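Local coordinates for protein ADP-ribosylating toxin CARDS (Mycoplasma pneumoniae, PDB 4TLV) that transfers ADP-ribose from NAD(+) to multiple target proteins in vitro and causes vacuolization in mammalian cells, acting as the main virulence factor of the bacterium, at residues Gly30-Asn34 / Phe35-Ile39; Asp101-Gln105 / Arg106-Phe110. One frame throughout, in Å; residues are numbered along the deposited sequence.

Interaction 1: Gly30-Asn34 / Phe35-Ile39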
ATOM      1  N   GLY A  30     -21.154   4.773 -16.338  1.00 18.18           N
ATOM      2  CA  GLY A  30     -21.923   3.975 -17.276  1.00 17.10           C
ATOM      3  C   GLY A  30     -22.472   2.694 -16.662  1.00 15.00           C
ATOM      4  O   GLY A  30     -22.685   2.611 -15.448  1.00 14.31           O
ATOM      5  N   ASP A  31     -22.707   1.688 -17.499  1.00 14.83           N
ATOM      6  CA  ASP A  31     -23.380   0.473 -17.028  1.00 17.42           C
ATOM      7  C   ASP A  31     -22.568  -0.815 -17.147  1.00 13.51           C
ATOM      8  O   ASP A  31     -23.121  -1.916 -17.012  1.00 16.09           O
ATOM      9  CB  ASP A  31     -24.768   0.300 -17.686  1.00 21.05           C
ATOM     10  CG  ASP A  31     -24.717   0.256 -19.208  1.00 32.50           C
ATOM     11  OD1 ASP A  31     -23.618   0.085 -19.778  1.00 35.15           O
ATOM     12  OD2 ASP A  31     -25.804   0.387 -19.846  1.00 46.12           O
ATOM     13  N   VAL A  32     -21.264  -0.679 -17.365  1.00 12.87           N
ATOM     14  CA  VAL A  32     -20.395  -1.838 -17.564  1.00 13.41           C
ATOM     15  C   VAL A  32     -19.756  -2.331 -16.261  1.00 14.58           C
ATOM     16  O   VAL A  32     -19.023  -1.596 -15.597  1.00 12.63           O
ATOM     17  CB  VAL A  32     -19.276  -1.520 -18.576  1.00 14.17           C
ATOM     18  CG1 VAL A  32     -18.354  -2.746 -18.792  1.00 19.10           C
ATOM     19  CG2 VAL A  32     -19.874  -1.043 -19.903  1.00 20.15           C
ATOM     20  N   ARG A  33     -20.030  -3.577 -15.900  1.00 11.35           N
ATOM     21  CA  ARG A  33     -19.467  -4.158 -14.681  1.00 13.64           C
ATOM     22  C   ARG A  33     -18.300  -5.044 -15.071  1.00 14.78           C
ATOM     23  O   ARG A  33     -18.408  -6.263 -15.082  1.00 15.63           O
ATOM     24  CB  ARG A  33     -20.526  -4.951 -13.894  1.00 12.16           C
ATOM     25  CG  ARG A  33     -21.622  -4.105 -13.287  1.00 12.14           C
ATOM     26  CD  ARG A  33     -22.762  -4.955 -12.740  1.00 13.69           C
ATOM     27  NE  ARG A  33     -22.565  -5.447 -11.374  1.00 12.52           N
ATOM     28  CZ  ARG A  33     -22.676  -6.727 -11.032  1.00 14.66           C
ATOM     29  NH1 ARG A  33     -22.935  -7.640 -11.959  1.00 14.89           N
ATOM     30  NH2 ARG A  33     -22.525  -7.102  -9.772  1.00 12.69           N
ATOM     31  N   ASN A  34     -17.177  -4.427 -15.426  1.00 11.80           N
ATOM     32  CA  ASN A  34     -16.011  -5.188 -15.861  1.00 13.79           C
ATOM     33  C   ASN A  34     -14.839  -4.813 -14.975  1.00 14.10           C
ATOM     34  O   ASN A  34     -14.372  -3.671 -15.020  1.00 11.74           O
ATOM     35  CB  ASN A  34     -15.695  -4.881 -17.334  1.00 15.56           C
ATOM     36  CG  ASN A  34     -14.561  -5.719 -17.874  1.00 19.45           C
ATOM     37  OD1 ASN A  34     -13.500  -5.826 -17.253  1.00 14.60           O
ATOM     38  ND2 ASN A  34     -14.772  -6.316 -19.056  1.00 19.75           N
ATOM     39  N   PHE A  35     -14.370  -5.759 -14.163  1.00 11.79           N
ATOM     40  CA  PHE A  35     -13.366  -5.423 -13.146  1.00 13.73           C
ATOM     41  C   PHE A  35     -12.047  -4.952 -13.774  1.00 11.16           C
ATOM     42  O   PHE A  35     -11.491  -3.908 -13.399  1.00 11.38           O
ATOM     43  CB  PHE A  35     -13.121  -6.609 -12.210  1.00 13.18           C
ATOM     44  CG  PHE A  35     -12.009  -6.380 -11.215  1.00 11.47           C
ATOM     45  CD1 PHE A  35     -12.199  -5.538 -10.134  1.00 11.73           C
ATOM     46  CD2 PHE A  35     -10.783  -7.022 -11.357  1.00 13.22           C
ATOM     47  CE1 PHE A  35     -11.173  -5.335  -9.211  1.00 12.46           C
ATOM     48  CE2 PHE A  35      -9.754  -6.816 -10.450  1.00 15.25           C
ATOM     49  CZ  PHE A  35      -9.955  -5.966  -9.372  1.00 12.20           C
ATOM     50  N   PHE A  36     -11.526  -5.732 -14.718  1.00 12.27           N
ATOM     51  CA  PHE A  36     -10.245  -5.386 -15.318  1.00 13.52           C
ATOM     52  C   PHE A  36     -10.280  -4.060 -16.081  1.00 13.26           C
ATOM     53  O   PHE A  36      -9.324  -3.282 -16.014  1.00 12.10           O
ATOM     54  CB  PHE A  36      -9.709  -6.520 -16.204  1.00 16.47           C
ATOM     55  CG  PHE A  36      -9.103  -7.656 -15.421  1.00 15.64           C
ATOM     56  CD1 PHE A  36      -7.772  -7.625 -15.049  1.00 24.85           C
ATOM     57  CD2 PHE A  36      -9.870  -8.737 -15.042  1.00 16.19           C
ATOM     58  CE1 PHE A  36      -7.213  -8.671 -14.316  1.00 25.43           C
ATOM     59  CE2 PHE A  36      -9.323  -9.778 -14.315  1.00 19.77           C
ATOM     60  CZ  PHE A  36      -7.998  -9.748 -13.957  1.00 18.54           C
ATOM     61  N   GLU A  37     -11.366  -3.796 -16.808  1.00 12.39           N
ATOM     62  CA  GLU A  37     -11.476  -2.522 -17.530  1.00 12.54           C
ATOM     63  C   GLU A  37     -11.499  -1.330 -16.573  1.00 13.86           C
ATOM     64  O   GLU A  37     -11.038  -0.235 -16.914  1.00 12.01           O
ATOM     65  CB  GLU A  37     -12.731  -2.493 -18.417  1.00 13.33           C
ATOM     66  CG  GLU A  37     -12.595  -3.379 -19.661  1.00 13.28           C
ATOM     67  CD  GLU A  37     -13.819  -3.323 -20.564  1.00 28.74           C
ATOM     68  OE1 GLU A  37     -14.814  -2.665 -20.195  1.00 28.02           O
ATOM     69  OE2 GLU A  37     -13.786  -3.940 -21.649  1.00 33.59           O
ATOM     70  N   HIS A  38     -12.064  -1.540 -15.387  1.00 12.00           N
ATOM     71  CA  HIS A  38     -12.127  -0.478 -14.387  1.00 12.27           C
ATOM     72  C   HIS A  38     -10.749  -0.194 -13.781  1.00 11.37           C
ATOM     73  O   HIS A  38     -10.360   0.969 -13.598  1.00 13.75           O
ATOM     74  CB  HIS A  38     -13.110  -0.844 -13.274  1.00 13.25           C
ATOM     75  CG  HIS A  38     -13.090   0.121 -12.139  1.00 11.75           C
ATOM     76  ND1 HIS A  38     -13.527   1.424 -12.271  1.00 13.10           N
ATOM     77  CD2 HIS A  38     -12.622  -0.000 -10.874  1.00 12.08           C
ATOM     78  CE1 HIS A  38     -13.342   2.060 -11.125  1.00 15.11           C
ATOM     79  NE2 HIS A  38     -12.803   1.215 -10.259  1.00 12.07           N
ATOM     80  N   ILE A  39     -10.019  -1.256 -13.461  1.00 12.02           N
ATOM     81  CA  ILE A  39      -8.666  -1.142 -12.924  1.00 13.35           C
ATOM     82  C   ILE A  39      -7.728  -0.524 -13.964  1.00 13.65           C
ATOM     83  O   ILE A  39      -6.861   0.299 -13.630  1.00 13.89           O
ATOM     84  CB  ILE A  39      -8.104  -2.527 -12.512  1.00 14.50           C
ATOM     85  CG1 ILE A  39      -8.892  -3.089 -11.325  1.00 13.68           C
ATOM     86  CG2 ILE A  39      -6.635  -2.424 -12.164  1.00 18.89           C
ATOM     87  CD1 ILE A  39      -8.932  -2.149 -10.119  1.00 13.28           C
TER
HETATM   88  O   HOH W   1     -12.705  -6.406 -21.571  1.00 30.45           O
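Asn34 caps the N-terminus of helix 35-40, its side-chain OD1 taking the amide hydrogen of Glu37 three residues on. This N-cap bond is nearly straight, 3.0 Å from Glu37 N to Asn34 OD1. Its donor stands 47° above the plane of the amide group. With CG anti to the backbone N (chi1 -176°), the Asn34 amide folds over the first turn, where Glu37 N lies. The backbone carbonyl of the same residue starts the helical ladder, Asn34 O accepting from His38 N at 3.2 Å. Over the cap lies the carboxylate of Glu37, stacked flat on the Asn34 amide with the two planes 2° apart and Glu37 CD 3.5 Å from Asn34 ND2. Val32 touches the same carboxylate, its CG1 3.8 Å from Glu37 OE1. Further out, Arg46 forms a salt bridge with Glu37 OE1, which probably helps fix the rotation of the carboxylate, Glu134 is hydrogen-bonded to His38 NE2, and Asn34 ND2 gives a weak hydrogen bond to Ser210 O. Phe35 and Phe36 turn from the cap into the mono-ADP-ribosyltransferase (mART) domain, both packing on helices 92-104 and 115-126. A water bridges the two stacked groups, giving a hydrogen to Glu37 OE2 at 2.7 Å and weakly accepting from Asn34 ND2 at 3.3 Å.

Interaction 2: Asp101-Gln105 / Arg106-Phe110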
ATOM      1  N   ASP A 101      -6.282 -16.475  -7.929  1.00 15.58           N
ATOM      2  CA  ASP A 101      -6.525 -17.796  -7.369  1.00 15.78           C
ATOM      3  C   ASP A 101      -7.389 -18.632  -8.329  1.00 16.66           C
ATOM      4  O   ASP A 101      -6.987 -19.708  -8.747  1.00 19.41           O
ATOM      5  CB  ASP A 101      -7.217 -17.627  -6.016  1.00 14.42           C
ATOM      6  CG  ASP A 101      -7.591 -18.940  -5.359  1.00 20.67           C
ATOM      7  OD1 ASP A 101      -6.920 -19.964  -5.605  1.00 21.63           O
ATOM      8  OD2 ASP A 101      -8.549 -18.932  -4.553  1.00 17.79           O
ATOM      9  N   LEU A 102      -8.561 -18.125  -8.693  1.00 15.25           N
ATOM     10  CA  LEU A 102      -9.438 -18.862  -9.599  1.00 17.82           C
ATOM     11  C   LEU A 102      -8.736 -19.212 -10.923  1.00 18.57           C
ATOM     12  O   LEU A 102      -8.859 -20.335 -11.414  1.00 20.12           O
ATOM     13  CB  LEU A 102     -10.734 -18.098  -9.846  1.00 16.06           C
ATOM     14  CG  LEU A 102     -11.595 -17.902  -8.586  1.00 16.59           C
ATOM     15  CD1 LEU A 102     -12.675 -16.910  -8.855  1.00 20.29           C
ATOM     16  CD2 LEU A 102     -12.178 -19.230  -8.101  1.00 21.88           C
ATOM     17  N   MET A 103      -8.008 -18.258 -11.498  1.00 17.33           N
ATOM     18  CA  MET A 103      -7.260 -18.506 -12.725  1.00 15.94           C
ATOM     19  C   MET A 103      -6.200 -19.595 -12.557  1.00 21.50           C
ATOM     20  O   MET A 103      -6.045 -20.441 -13.432  1.00 19.13           O
ATOM     21  CB  MET A 103      -6.642 -17.215 -13.279  1.00 20.60           C
ATOM     22  CG  MET A 103      -7.694 -16.222 -13.766  1.00 18.10           C
ATOM     23  SD  MET A 103      -6.966 -14.820 -14.630  1.00 23.55           S
ATOM     24  CE  MET A 103      -5.706 -14.329 -13.460  1.00 20.55           C
ATOM     25  N   ARG A 104      -5.470 -19.586 -11.443  1.00 15.38           N
ATOM     26  CA  ARG A 104      -4.442 -20.602 -11.241  1.00 16.09           C
ATOM     27  C   ARG A 104      -5.066 -21.983 -11.018  1.00 20.32           C
ATOM     28  O   ARG A 104      -4.462 -22.994 -11.362  1.00 19.07           O
ATOM     29  CB  ARG A 104      -3.535 -20.279 -10.052  1.00 15.58           C
ATOM     30  CG  ARG A 104      -2.700 -19.006 -10.194  1.00 15.42           C
ATOM     31  CD  ARG A 104      -1.942 -18.908 -11.523  1.00 16.64           C
ATOM     32  NE  ARG A 104      -1.033 -20.035 -11.789  1.00 18.06           N
ATOM     33  CZ  ARG A 104      -0.251 -20.113 -12.864  1.00 20.45           C
ATOM     34  NH1 ARG A 104      -0.254 -19.134 -13.753  1.00 18.39           N
ATOM     35  NH2 ARG A 104       0.539 -21.166 -13.054  1.00 21.12           N
ATOM     36  N   GLN A 105      -6.251 -22.024 -10.410  1.00 18.65           N
ATOM     37  CA  GLN A 105      -6.916 -23.301 -10.135  1.00 21.84           C
ATOM     38  C   GLN A 105      -7.741 -23.736 -11.342  1.00 21.33           C
ATOM     39  O   GLN A 105      -8.412 -24.763 -11.297  1.00 27.06           O
ATOM     40  CB  GLN A 105      -7.809 -23.217  -8.882  1.00 24.11           C
ATOM     41  CG  GLN A 105      -7.064 -22.909  -7.575  1.00 24.53           C
ATOM     42  CD  GLN A 105      -7.791 -23.429  -6.339  1.00 29.55           C
ATOM     43  OE1 GLN A 105      -8.035 -24.631  -6.216  1.00 29.61           O
ATOM     44  NE2 GLN A 105      -8.127 -22.529  -5.412  1.00 21.63           N
ATOM     45  N   ARG A 106      -7.708 -22.933 -12.402  1.00 18.63           N
ATOM     46  CA  ARG A 106      -8.404 -23.224 -13.657  1.00 22.64           C
ATOM     47  C   ARG A 106      -9.940 -23.214 -13.555  1.00 28.51           C
ATOM     48  O   ARG A 106     -10.621 -24.090 -14.093  1.00 26.04           O
ATOM     49  CB  ARG A 106      -7.884 -24.546 -14.252  1.00 25.41           C
ATOM     50  CG  ARG A 106      -6.384 -24.502 -14.547  1.00 31.15           C
ATOM     51  CD  ARG A 106      -5.782 -25.892 -14.759  1.00 37.91           C
ATOM     52  NE  ARG A 106      -4.368 -25.802 -15.119  1.00 50.90           N
ATOM     53  CZ  ARG A 106      -3.907 -25.091 -16.148  1.00 51.43           C
ATOM     54  NH1 ARG A 106      -4.751 -24.407 -16.917  1.00 49.92           N
ATOM     55  NH2 ARG A 106      -2.602 -25.061 -16.412  1.00 51.42           N
ATOM     56  N   GLN A 107     -10.487 -22.197 -12.899  1.00 21.49           N
ATOM     57  CA  GLN A 107     -11.929 -22.109 -12.701  1.00 20.39           C
ATOM     58  C   GLN A 107     -12.481 -20.867 -13.363  1.00 25.23           C
ATOM     59  O   GLN A 107     -13.454 -20.270 -12.908  1.00 28.30           O
ATOM     60  CB  GLN A 107     -12.254 -22.146 -11.205  1.00 23.19           C
ATOM     61  CG  GLN A 107     -11.726 -23.413 -10.533  1.00 22.75           C
ATOM     62  CD  GLN A 107     -11.755 -23.365  -9.010  1.00 38.64           C
ATOM     63  OE1 GLN A 107     -12.305 -22.441  -8.415  1.00 50.06           O
ATOM     64  NE2 GLN A 107     -11.164 -24.373  -8.374  1.00 42.74           N
ATOM     65  N   VAL A 108     -11.853 -20.470 -14.456  1.00 21.23           N
ATOM     66  CA  VAL A 108     -12.285 -19.279 -15.160  1.00 19.33           C
ATOM     67  C   VAL A 108     -12.566 -19.581 -16.631  1.00 24.42           C
ATOM     68  O   VAL A 108     -11.835 -20.327 -17.276  1.00 25.91           O
ATOM     69  CB  VAL A 108     -11.218 -18.160 -15.064  1.00 25.78           C
ATOM     70  CG1 VAL A 108     -11.504 -17.055 -16.080  1.00 22.11           C
ATOM     71  CG2 VAL A 108     -11.153 -17.601 -13.628  1.00 20.47           C
ATOM     72  N   VAL A 109     -13.625 -18.993 -17.160  1.00 23.86           N
ATOM     73  CA  VAL A 109     -13.865 -19.033 -18.593  1.00 26.99           C
ATOM     74  C   VAL A 109     -13.507 -17.684 -19.190  1.00 24.14           C
ATOM     75  O   VAL A 109     -14.084 -16.658 -18.819  1.00 25.37           O
ATOM     76  CB  VAL A 109     -15.336 -19.394 -18.900  1.00 27.01           C
ATOM     77  CG1 VAL A 109     -15.688 -19.033 -20.331  1.00 29.79           C
ATOM     78  CG2 VAL A 109     -15.565 -20.875 -18.638  1.00 28.40           C
ATOM     79  N   PHE A 110     -12.544 -17.667 -20.106  1.00 21.39           N
ATOM     80  CA  PHE A 110     -12.144 -16.404 -20.708  1.00 20.82           C
ATOM     81  C   PHE A 110     -13.035 -16.082 -21.902  1.00 27.35           C
ATOM     82  O   PHE A 110     -12.865 -16.644 -22.987  1.00 24.51           O
ATOM     83  CB  PHE A 110     -10.646 -16.416 -21.076  1.00 20.18           C
ATOM     84  CG  PHE A 110      -9.739 -16.507 -19.873  1.00 19.31           C
ATOM     85  CD1 PHE A 110      -9.364 -15.356 -19.181  1.00 20.89           C
ATOM     86  CD2 PHE A 110      -9.298 -17.730 -19.408  1.00 18.44           C
ATOM     87  CE1 PHE A 110      -8.550 -15.433 -18.062  1.00 19.75           C
ATOM     88  CE2 PHE A 110      -8.480 -17.817 -18.283  1.00 20.93           C
ATOM     89  CZ  PHE A 110      -8.107 -16.661 -17.605  1.00 18.60           C
TER
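Met103 and Val108 pack closely where the chain turns out of helix 92-104, Met103 CG lying 3.7 Å from Val108 CG2. The same methyl also reaches back to Leu102 CB, so one branch of Val108 touches two neighbouring helix residues. With CG anti to its carbonyl carbon (chi1 -67°) and the chain extended through the next torsion, Met103 brings SD to the rim of the Phe110 ring, 3.7 Å from Phe110 CZ and 82° off the ring normal: an edge-on Met-aromatic contact. One face of that ring is covered by Val108 CG1, over its centre. The turn that brings these residues together is a Schellman motif. Arg106 takes a positive phi, and two backbone bonds lead back into the last helical turn: Gln107 N to Leu102 O at 2.9 Å, and a weak one from Arg106 N to Met103 O at 3.2 Å. Strand 108-110 then starts directly and pairs in parallel with strand 207-210. Toward the D3 domain the hold is firm: Gln105 NE2 binds the syn side of Asp101 OD1 at 2.8 Å and also reaches Asp531, while Asp101 OD1 bonds Ser529 OG. Looser are Gln105 and Gln107, side by side with amide planes 46° apart and Gln107 NE2 3.6 Å from Gln105 CB. Arg106 is exposed, its extended side chain leading away from the helix end.

Overall arrangement
Both contacts lie in the mART domain, on the same side of the chain's centre, with their centres about 19 Å apart and their nearest atoms about 5 Å apart without touching. Interaction 1 comes first along the chain and begins a helix, 35-40; interaction 2 ends another, 92-104, and passes into strand 108-110. The two share neighbours: Phe35 and Phe36 rest on Leu99 of helix 92-104, while Phe36 and Met103 both meet Ala118 of helix 115-126. Strand 207-210 pairs with strand 108-110, and its Ser210 weakly accepts from Asn34. Interaction 2 additionally faces strand 526-529 of D3, so this helix end helps join the catalytic domain to the C-terminal trefoil.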